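Ribokinase (Cryptococcus neoformans var. grubii serotype A, PDB 6CW5) probably phosphorylates D-ribose at O-5 with magnesium-bound ATP, giving D-ribose 5-phosphate and ADP. Local coordinates at residues T133-L141 with Y155-S163; W186-E196 with Y236-L247. All coordinates share one frame; numbering follows the deposited sequence.

Both interactions feed the same large sheet of the chain. Interaction 1 lies nearer the surface and is partly buried. It sets a loop and the start of strand 140-143 against helix 149-161, and no hydrogen bond crosses it; methyl groups and one tyrosine ring do the work. Interaction 2 is buried and larger. It pairs strands 191-195 and 242-246 through backbone hydrogen bonds, adds aromatic packing at one end, and reaches the nucleotide site at the other. The two contacts touch where Leu156 CD1 meets Leu189 CD1 at 3.9 Å and Gly160 and Thr157 pack on His188. Along the chain, interaction 1 comes first.

Interaction 1: residues T133-L141 with Y155-S163; sequences TSLATYTHL and YLTAAGQSS
Ser162 OG donates a 2.6 Å hydrogen bond to Ala158 O, and both residues face Leu135 across the contact. The donor stands 24° out of the carbonyl plane. The bond folds the serine side chain back onto the helix. Leu135 touches the helix through one branch, CD1. This methyl lies 3.7 Å from Ala158 CB and 3.5 Å from Ala159 N. The Ala159 N-H is bonded to Tyr155 O within the helix, and the Leu135 methyl packs beside it. Its CG lies opposite its own carbonyl carbon (chi1 -60°) and the chain is extended beyond it, which carries CD1 to the helix surface. Leu141 comes in from the strand and uses its CD2 branch. CD2 is 3.8 Å from Ala159 CB and 3.6 Å from Tyr155 O, and it also meets Leu156 CA. Ala159 CB is thus touched by both leucines. At the other end of the contact, Thr133 crosses the Tyr155 side chain at about a right angle. Thr133 CG2 approaches the ring obliquely, 3.8 Å from Tyr155 CE2. The phenol OH has its hydrogen bond elsewhere, with Asp69. The ring of Tyr155 also packs on Leu16 and Arg18 of strand 15-18. A type I turn from Leu135 to Tyr138 lets the chain reverse before the strand. Overlapping its start, Ser134 OG accepts from Ala136 N, an ST turn. No hydrogen bond joins the two segments. The packing of strand 140-143 on helix 149-161 is that of a beta-alpha-beta unit, completed by strand 167-170, in the ribokinase-like fold.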
loop_
_atom_site.group_PDB
_atom_site.type_symbol
_atom_site.label_atom_id
_atom_site.label_comp_id
_atom_site.label_asym_id
_atom_site.label_seq_id
_atom_site.Cartn_x
_atom_site.Cartn_y
_atom_site.Cartn_z
ATOM N N THR A 133 3.632 1.943 -11.614
ATOM C CA THR A 133 5.036 1.590 -11.408
ATOM C C THR A 133 5.312 0.285 -12.147
ATOM O O THR A 133 4.639 -0.726 -11.926
ATOM C CB THR A 133 5.380 1.491 -9.919
ATOM O OG1 THR A 133 5.127 2.759 -9.283
ATOM C CG2 THR A 133 6.864 1.134 -9.733
ATOM N N SER A 134 6.203 0.347 -13.115
ATOM C CA SER A 134 6.577 -0.809 -13.900
ATOM C C SER A 134 7.845 -1.377 -13.306
ATOM O O SER A 134 8.718 -0.633 -12.841
ATOM C CB SER A 134 6.812 -0.436 -15.359
ATOM O OG SER A 134 7.222 -1.567 -16.126
ATOM N N LEU A 135 7.928 -2.697 -13.295
ATOM C CA LEU A 135 9.154 -3.371 -12.914
ATOM C C LEU A 135 9.904 -3.876 -14.131
ATOM O O LEU A 135 10.833 -4.677 -13.990
ATOM C CB LEU A 135 8.844 -4.525 -11.956
ATOM C CG LEU A 135 8.166 -4.080 -10.669
ATOM C CD1 LEU A 135 8.007 -5.270 -9.750
ATOM C CD2 LEU A 135 8.945 -2.959 -9.934
ATOM N N ALA A 136 9.520 -3.399 -15.325
ATOM C CA ALA A 136 9.969 -4.011 -16.569
ATOM C C ALA A 136 11.488 -4.035 -16.692
ATOM O O ALA A 136 12.047 -4.981 -17.256
ATOM C CB ALA A 136 9.356 -3.273 -17.763
ATOM N N THR A 137 12.178 -3.003 -16.197
ATOM C CA THR A 137 13.623 -2.946 -16.406
ATOM C C THR A 137 14.409 -3.684 -15.332
ATOM O O THR A 137 15.641 -3.755 -15.420
ATOM C CB THR A 137 14.104 -1.492 -16.472
ATOM O OG1 THR A 137 13.889 -0.850 -15.214
ATOM C CG2 THR A 137 13.354 -0.717 -17.549
ATOM N N TYR A 138 13.745 -4.239 -14.327
ATOM C CA TYR A 138 14.424 -4.769 -13.149
ATOM C C TYR A 138 14.423 -6.290 -13.126
ATOM O O TYR A 138 13.438 -6.925 -13.510
ATOM C CB TYR A 138 13.766 -4.248 -11.875
ATOM C CG TYR A 138 13.792 -2.749 -11.835
ATOM C CD1 TYR A 138 14.995 -2.065 -11.647
ATOM C CD2 TYR A 138 12.631 -2.010 -12.031
ATOM C CE1 TYR A 138 15.027 -0.686 -11.613
ATOM C CE2 TYR A 138 12.654 -0.621 -11.998
ATOM C CZ TYR A 138 13.856 0.026 -11.798
ATOM O OH TYR A 138 13.892 1.393 -11.781
ATOM N N THR A 139 15.537 -6.860 -12.659
ATOM C CA THR A 139 15.649 -8.279 -12.377
ATOM C C THR A 139 15.610 -8.575 -10.884
ATOM O O THR A 139 15.336 -9.720 -10.499
ATOM C CB THR A 139 16.959 -8.840 -12.959
ATOM O OG1 THR A 139 18.071 -8.090 -12.445
ATOM C CG2 THR A 139 16.962 -8.769 -14.492
ATOM N N HIS A 140 15.895 -7.578 -10.041
ATOM C CA HIS A 140 15.988 -7.776 -8.597
ATOM C C HIS A 140 15.232 -6.667 -7.885
ATOM O O HIS A 140 15.261 -5.513 -8.327
ATOM C CB HIS A 140 17.468 -7.790 -8.134
ATOM C CG HIS A 140 18.210 -9.009 -8.588
ATOM N ND1 HIS A 140 18.514 -9.242 -9.914
ATOM C CD2 HIS A 140 18.644 -10.092 -7.906
ATOM C CE1 HIS A 140 19.135 -10.403 -10.021
ATOM N NE2 HIS A 140 19.217 -10.943 -8.822
ATOM N N LEU A 141 14.581 -7.021 -6.773
ATOM C CA LEU A 141 13.894 -6.075 -5.903
ATOM C C LEU A 141 14.436 -6.220 -4.495
ATOM O O LEU A 141 14.577 -7.340 -3.990
ATOM C CB LEU A 141 12.383 -6.302 -5.903
ATOM C CG LEU A 141 11.575 -5.502 -4.873
ATOM C CD1 LEU A 141 11.437 -4.000 -5.304
ATOM C CD2 LEU A 141 10.190 -6.154 -4.677
ATOM N N TYR A 155 4.903 -3.853 -4.123
ATOM C CA TYR A 155 6.069 -4.064 -4.981
ATOM C C TYR A 155 6.508 -5.525 -4.972
ATOM O O TYR A 155 6.845 -6.091 -6.024
ATOM C CB TYR A 155 7.232 -3.187 -4.530
ATOM C CG TYR A 155 7.125 -1.745 -4.980
ATOM C CD1 TYR A 155 6.092 -0.930 -4.533
ATOM C CD2 TYR A 155 8.053 -1.209 -5.867
ATOM C CE1 TYR A 155 6.018 0.412 -4.957
ATOM C CE2 TYR A 155 7.989 0.108 -6.280
ATOM C CZ TYR A 155 6.963 0.914 -5.819
ATOM O OH TYR A 155 6.887 2.233 -6.249
ATOM N N LEU A 156 6.512 -6.152 -3.796
ATOM C CA LEU A 156 6.865 -7.580 -3.733
ATOM C C LEU A 156 5.896 -8.427 -4.537
ATOM O O LEU A 156 6.303 -9.360 -5.259
ATOM C CB LEU A 156 6.885 -8.051 -2.272
ATOM C CG LEU A 156 7.078 -9.568 -2.072
ATOM C CD1 LEU A 156 8.445 -9.964 -2.579
ATOM C CD2 LEU A 156 6.950 -9.899 -0.588
ATOM N N THR A 157 4.604 -8.128 -4.440
ATOM C CA THR A 157 3.617 -8.899 -5.204
ATOM C C THR A 157 3.823 -8.716 -6.696
ATOM O O THR A 157 3.771 -9.689 -7.474
ATOM C CB THR A 157 2.213 -8.462 -4.780
ATOM O OG1 THR A 157 2.060 -8.737 -3.373
ATOM C CG2 THR A 157 1.151 -9.244 -5.563
ATOM N N ALA A 158 4.078 -7.479 -7.124
ATOM C CA ALA A 158 4.342 -7.235 -8.537
ATOM C C ALA A 158 5.597 -7.969 -8.995
ATOM O O ALA A 158 5.672 -8.453 -10.142
ATOM C CB ALA A 158 4.489 -5.727 -8.786
ATOM N N ALA A 159 6.602 -8.031 -8.124
ATOM C CA ALA A 159 7.837 -8.729 -8.446
ATOM C C ALA A 159 7.574 -10.220 -8.611
ATOM O O ALA A 159 8.040 -10.847 -9.574
ATOM C CB ALA A 159 8.878 -8.468 -7.347
ATOM N N GLY A 160 6.798 -10.798 -7.693
ATOM C CA GLY A 160 6.563 -12.231 -7.738
ATOM C C GLY A 160 5.648 -12.630 -8.860
ATOM O O GLY A 160 5.726 -13.759 -9.357
ATOM N N GLN A 161 4.774 -11.717 -9.295
ATOM C CA GLN A 161 3.847 -12.022 -10.376
ATOM C C GLN A 161 4.358 -11.612 -11.745
ATOM O O GLN A 161 3.652 -11.823 -12.731
ATOM C CB GLN A 161 2.496 -11.361 -10.110
ATOM C CG GLN A 161 1.855 -11.883 -8.837
ATOM C CD GLN A 161 0.520 -11.253 -8.560
ATOM O OE1 GLN A 161 0.214 -10.145 -9.031
ATOM N NE2 GLN A 161 -0.292 -11.950 -7.792
ATOM N N SER A 162 5.562 -11.063 -11.838
ATOM C CA SER A 162 6.130 -10.755 -13.140
ATOM C C SER A 162 6.501 -12.030 -13.881
ATOM O O SER A 162 6.611 -13.115 -13.304
ATOM C CB SER A 162 7.367 -9.876 -13.015
ATOM O OG SER A 162 7.032 -8.668 -12.357
ATOM N N SER A 163 6.727 -11.866 -15.177
ATOM C CA SER A 163 6.985 -12.975 -16.092
ATOM C C SER A 163 8.305 -12.704 -16.794
ATOM O O SER A 163 8.356 -11.870 -17.715
ATOM C CB SER A 163 5.845 -13.098 -17.097
ATOM O OG SER A 163 5.661 -14.442 -17.485
#

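Interaction 2: residues W186-E196 with Y236-L247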
loop_
_atom_site.group_PDB
_atom_site.type_symbol
_atom_site.label_atom_id
_atom_site.label_comp_id
_atom_site.label_asym_id
_atom_site.label_seq_id
_atom_site.Cartn_x
_atom_site.Cartn_y
_atom_site.Cartn_z
ATOM N N TRP A 186 4.808 -14.559 1.643
ATOM C CA TRP A 186 6.120 -15.190 1.544
ATOM C C TRP A 186 6.317 -15.919 0.228
ATOM O O TRP A 186 7.459 -16.067 -0.224
ATOM C CB TRP A 186 6.304 -16.178 2.697
ATOM C CG TRP A 186 6.222 -15.453 4.018
ATOM C CD1 TRP A 186 5.207 -15.536 4.927
ATOM C CD2 TRP A 186 7.171 -14.519 4.549
ATOM N NE1 TRP A 186 5.473 -14.716 5.998
ATOM C CE2 TRP A 186 6.673 -14.086 5.799
ATOM C CE3 TRP A 186 8.401 -14.014 4.101
ATOM C CZ2 TRP A 186 7.358 -13.160 6.613
ATOM C CZ3 TRP A 186 9.087 -13.104 4.913
ATOM C CH2 TRP A 186 8.555 -12.681 6.153
ATOM N N LYS A 187 5.242 -16.422 -0.379
ATOM C CA LYS A 187 5.435 -17.183 -1.609
ATOM C C LYS A 187 6.075 -16.355 -2.712
ATOM O O LYS A 187 6.649 -16.941 -3.633
ATOM C CB LYS A 187 4.114 -17.769 -2.111
ATOM C CG LYS A 187 3.070 -16.731 -2.462
ATOM C CD LYS A 187 1.777 -17.367 -2.902
ATOM C CE LYS A 187 0.709 -16.314 -3.121
ATOM N NZ LYS A 187 -0.566 -16.937 -3.565
ATOM N N HIS A 188 5.986 -15.016 -2.660
ATOM C CA HIS A 188 6.566 -14.157 -3.696
ATOM C C HIS A 188 8.022 -13.820 -3.450
ATOM O O HIS A 188 8.670 -13.234 -4.326
ATOM C CB HIS A 188 5.785 -12.828 -3.796
ATOM C CG HIS A 188 4.376 -13.012 -4.252
ATOM N ND1 HIS A 188 4.045 -13.852 -5.294
ATOM C CD2 HIS A 188 3.210 -12.479 -3.810
ATOM C CE1 HIS A 188 2.736 -13.823 -5.478
ATOM N NE2 HIS A 188 2.210 -12.993 -4.596
ATOM N N LEU A 189 8.552 -14.172 -2.291
ATOM C CA LEU A 189 9.852 -13.687 -1.853
ATOM C C LEU A 189 10.948 -14.682 -2.207
ATOM O O LEU A 189 10.844 -15.868 -1.877
ATOM C CB LEU A 189 9.838 -13.461 -0.342
ATOM C CG LEU A 189 11.130 -12.898 0.187
ATOM C CD1 LEU A 189 11.314 -11.478 -0.347
ATOM C CD2 LEU A 189 11.034 -12.900 1.730
ATOM N N SER A 190 12.015 -14.196 -2.849
ATOM C CA SER A 190 13.112 -15.114 -3.164
ATOM C C SER A 190 14.053 -15.307 -1.983
ATOM O O SER A 190 14.527 -16.427 -1.751
ATOM C CB SER A 190 13.925 -14.617 -4.361
ATOM O OG SER A 190 13.084 -14.218 -5.442
ATOM N N TRP A 191 14.385 -14.219 -1.275
ATOM C CA TRP A 191 15.370 -14.261 -0.196
ATOM C C TRP A 191 14.908 -13.448 0.997
ATOM O O TRP A 191 14.502 -12.294 0.846
ATOM C CB TRP A 191 16.724 -13.711 -0.644
ATOM C CG TRP A 191 17.467 -14.630 -1.560
ATOM C CD1 TRP A 191 17.541 -14.571 -2.919
ATOM C CD2 TRP A 191 18.258 -15.748 -1.156
ATOM N NE1 TRP A 191 18.346 -15.597 -3.390
ATOM C CE2 TRP A 191 18.792 -16.331 -2.319
ATOM C CE3 TRP A 191 18.565 -16.309 0.092
ATOM C CZ2 TRP A 191 19.625 -17.450 -2.279
ATOM C CZ3 TRP A 191 19.400 -17.416 0.135
ATOM C CH2 TRP A 191 19.913 -17.977 -1.049
ATOM N N LEU A 192 15.008 -14.040 2.183
ATOM C CA LEU A 192 14.819 -13.320 3.439
ATOM C C LEU A 192 16.188 -13.119 4.074
ATOM O O LEU A 192 16.940 -14.084 4.231
ATOM C CB LEU A 192 13.911 -14.118 4.385
ATOM C CG LEU A 192 13.836 -13.661 5.852
ATOM C CD1 LEU A 192 13.010 -12.353 5.944
ATOM C CD2 LEU A 192 13.197 -14.753 6.718
ATOM N N ILE A 193 16.500 -11.883 4.471
ATOM C CA ILE A 193 17.732 -11.577 5.193
ATOM C C ILE A 193 17.352 -11.108 6.590
ATOM O O ILE A 193 16.671 -10.084 6.744
ATOM C CB ILE A 193 18.578 -10.508 4.489
ATOM C CG1 ILE A 193 18.897 -10.911 3.061
ATOM C CG2 ILE A 193 19.906 -10.324 5.254
ATOM C CD1 ILE A 193 19.851 -9.907 2.379
ATOM N N VAL A 194 17.814 -11.838 7.603
ATOM C CA VAL A 194 17.557 -11.523 9.010
ATOM C C VAL A 194 18.837 -11.705 9.809
ATOM O O VAL A 194 19.762 -12.390 9.377
ATOM C CB VAL A 194 16.463 -12.440 9.615
ATOM C CG1 VAL A 194 15.089 -12.046 9.060
ATOM C CG2 VAL A 194 16.768 -13.951 9.329
ATOM N N ASN A 195 18.879 -11.101 11.017
ATOM C CA ASN A 195 19.834 -11.510 12.039
ATOM C C ASN A 195 19.142 -12.500 12.972
ATOM O O ASN A 195 17.957 -12.790 12.816
ATOM C CB ASN A 195 20.400 -10.286 12.789
ATOM C CG ASN A 195 19.312 -9.452 13.476
ATOM O OD1 ASN A 195 18.369 -9.998 14.035
ATOM N ND2 ASN A 195 19.441 -8.122 13.423
ATOM N N GLU A 196 19.881 -13.054 13.954
ATOM C CA GLU A 196 19.281 -14.139 14.728
ATOM C C GLU A 196 18.070 -13.673 15.534
ATOM O O GLU A 196 17.138 -14.453 15.755
ATOM C CB GLU A 196 20.309 -14.792 15.656
ATOM C CG GLU A 196 20.757 -13.909 16.803
ATOM C CD GLU A 196 21.865 -12.927 16.444
ATOM O OE1 GLU A 196 22.129 -12.692 15.244
ATOM O OE2 GLU A 196 22.485 -12.389 17.392
ATOM N N TYR A 236 3.012 -20.985 7.994
ATOM C CA TYR A 236 2.830 -19.549 7.783
ATOM C C TYR A 236 3.841 -18.982 6.807
ATOM O O TYR A 236 3.633 -17.878 6.281
ATOM C CB TYR A 236 2.950 -18.764 9.100
ATOM C CG TYR A 236 1.794 -18.893 10.064
ATOM C CD1 TYR A 236 0.558 -18.324 9.783
ATOM C CD2 TYR A 236 1.950 -19.556 11.284
ATOM C CE1 TYR A 236 -0.507 -18.440 10.677
ATOM C CE2 TYR A 236 0.885 -19.676 12.185
ATOM C CZ TYR A 236 -0.329 -19.112 11.875
ATOM O OH TYR A 236 -1.379 -19.222 12.752
ATOM N N PHE A 237 4.924 -19.712 6.556
ATOM C CA PHE A 237 6.030 -19.220 5.744
ATOM C C PHE A 237 5.811 -19.741 4.325
ATOM O O PHE A 237 4.671 -19.996 3.928
ATOM C CB PHE A 237 7.357 -19.703 6.358
ATOM C CG PHE A 237 8.582 -18.900 5.947
ATOM C CD1 PHE A 237 8.622 -17.517 6.112
ATOM C CD2 PHE A 237 9.693 -19.554 5.421
ATOM C CE1 PHE A 237 9.757 -16.793 5.766
ATOM C CE2 PHE A 237 10.821 -18.843 5.037
ATOM C CZ PHE A 237 10.853 -17.459 5.199
ATOM N N SER A 238 6.874 -19.892 3.546
ATOM C CA SER A 238 6.772 -20.549 2.249
ATOM C C SER A 238 8.038 -21.355 2.009
ATOM O O SER A 238 9.128 -20.890 2.334
ATOM C CB SER A 238 6.617 -19.516 1.121
ATOM O OG SER A 238 6.758 -20.112 -0.157
ATOM N N LYS A 239 7.896 -22.533 1.390
ATOM C CA LYS A 239 9.073 -23.364 1.113
ATOM C C LYS A 239 9.931 -22.809 -0.015
ATOM O O LYS A 239 11.014 -23.337 -0.274
ATOM C CB LYS A 239 8.620 -24.787 0.803
ATOM C CG LYS A 239 8.111 -25.500 2.075
ATOM C CD LYS A 239 7.744 -26.961 1.823
ATOM C CE LYS A 239 7.247 -27.643 3.121
ATOM N NZ LYS A 239 6.652 -29.008 2.783
ATOM N N ASN A 240 9.492 -21.754 -0.684
ATOM C CA ASN A 240 10.249 -21.244 -1.816
ATOM C C ASN A 240 11.278 -20.179 -1.421
ATOM O O ASN A 240 12.047 -19.755 -2.283
ATOM C CB ASN A 240 9.266 -20.721 -2.851
ATOM C CG ASN A 240 8.397 -21.844 -3.393
ATOM O OD1 ASN A 240 8.892 -22.946 -3.615
ATOM N ND2 ASN A 240 7.109 -21.597 -3.550
ATOM N N VAL A 241 11.338 -19.801 -0.151
ATOM C CA VAL A 241 12.141 -18.667 0.315
ATOM C C VAL A 241 13.517 -19.154 0.765
ATOM O O VAL A 241 13.612 -20.030 1.630
ATOM C CB VAL A 241 11.436 -17.929 1.463
ATOM C CG1 VAL A 241 12.241 -16.662 1.862
ATOM C CG2 VAL A 241 9.996 -17.547 1.087
ATOM N N GLY A 242 14.587 -18.596 0.170
ATOM C CA GLY A 242 15.916 -18.795 0.726
ATOM C C GLY A 242 16.131 -17.878 1.923
ATOM O O GLY A 242 15.511 -16.820 2.039
ATOM N N ILE A 243 16.996 -18.294 2.846
ATOM C CA ILE A 243 17.205 -17.541 4.086
ATOM C C ILE A 243 18.697 -17.296 4.301
ATOM O O ILE A 243 19.506 -18.228 4.229
ATOM C CB ILE A 243 16.609 -18.265 5.311
ATOM C CG1 ILE A 243 15.084 -18.391 5.165
ATOM C CG2 ILE A 243 16.972 -17.513 6.606
ATOM C CD1 ILE A 243 14.451 -19.557 5.949
ATOM N N ILE A 244 19.049 -16.037 4.567
ATOM C CA ILE A 244 20.370 -15.652 5.059
ATOM C C ILE A 244 20.152 -15.173 6.484
ATOM O O ILE A 244 19.350 -14.260 6.704
ATOM C CB ILE A 244 20.991 -14.515 4.231
ATOM C CG1 ILE A 244 21.132 -14.874 2.742
ATOM C CG2 ILE A 244 22.351 -14.135 4.820
ATOM C CD1 ILE A 244 22.009 -16.043 2.467
ATOM N N CYS A 245 20.818 -15.791 7.451
ATOM C CA CYS A 245 20.733 -15.333 8.839
ATOM C C CYS A 245 22.118 -14.869 9.281
ATOM O O CYS A 245 23.039 -15.684 9.409
ATOM C CB CYS A 245 20.202 -16.436 9.767
ATOM S SG CYS A 245 19.987 -15.826 11.462
ATOM N N THR A 246 22.278 -13.564 9.493
ATOM C CA THR A 246 23.543 -13.057 9.997
ATOM C C THR A 246 23.619 -13.326 11.495
ATOM O O THR A 246 22.614 -13.238 12.208
ATOM C CB THR A 246 23.696 -11.561 9.695
ATOM O OG1 THR A 246 22.655 -10.828 10.342
ATOM C CG2 THR A 246 23.562 -11.324 8.196
ATOM N N LEU A 247 24.803 -13.722 11.962
ATOM C CA LEU A 247 25.033 -13.974 13.376
ATOM C C LEU A 247 26.115 -13.048 13.919
ATOM O O LEU A 247 26.903 -13.451 14.771
ATOM C CB LEU A 247 25.409 -15.436 13.628
ATOM C CG LEU A 247 24.563 -16.563 13.000
ATOM C CD1 LEU A 247 25.226 -17.950 13.192
ATOM C CD2 LEU A 247 23.126 -16.562 13.535
HETATM O O HOH W 1 14.736 -18.538 -3.392
#
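Two neighbouring parallel strands of the main sheet of the ribokinase fold, 191-195 and 242-246, pair here and end at the nucleotide site. Gly242 N gives to Ser190 O, and Leu192 N gives to Gly242 O at 2.8 Å, nearly straight at 172°. Ile244 N then bonds Leu192 O, Val194 N bonds Ile244 O, and Thr246 N bonds Val194 O at 2.8 Å. The first and last of these bonds are more bent. A water donates to both Ser190 O and Asn240 O. Gly242 has no side chain. Trp191 CG points away from its own carbonyl carbon (chi1 -73°), which lays the indole against the glycine backbone, with Trp191 CE3 3.4 Å from Gly242 C. The same ring meets the end of Ile244, Trp191 CZ3 to Ile244 CD1 at 3.8 Å. Ahead of the strands, Phe237 CE1 sits over one face of the Trp186 indole, near its rim; the planes make 46°. Leu192 CD2 reaches Phe237 CZ at 3.9 Å. At the far end, Asn195 CB lies 3.4 Å from Thr246 OG1. Both residues bind ADP in a structure of this protein; no nucleotide is bound to this chain. Asn195 OD1 is taken up by Glu198 N, capping helix 196-205. Strand 167-170 flanks 191-195, and strand 252-255 flanks 242-246. Helix 279-292 covers Trp191, Ile193 and Ile244, while helix 220-233 packs on Phe237, Glu196 and Leu247.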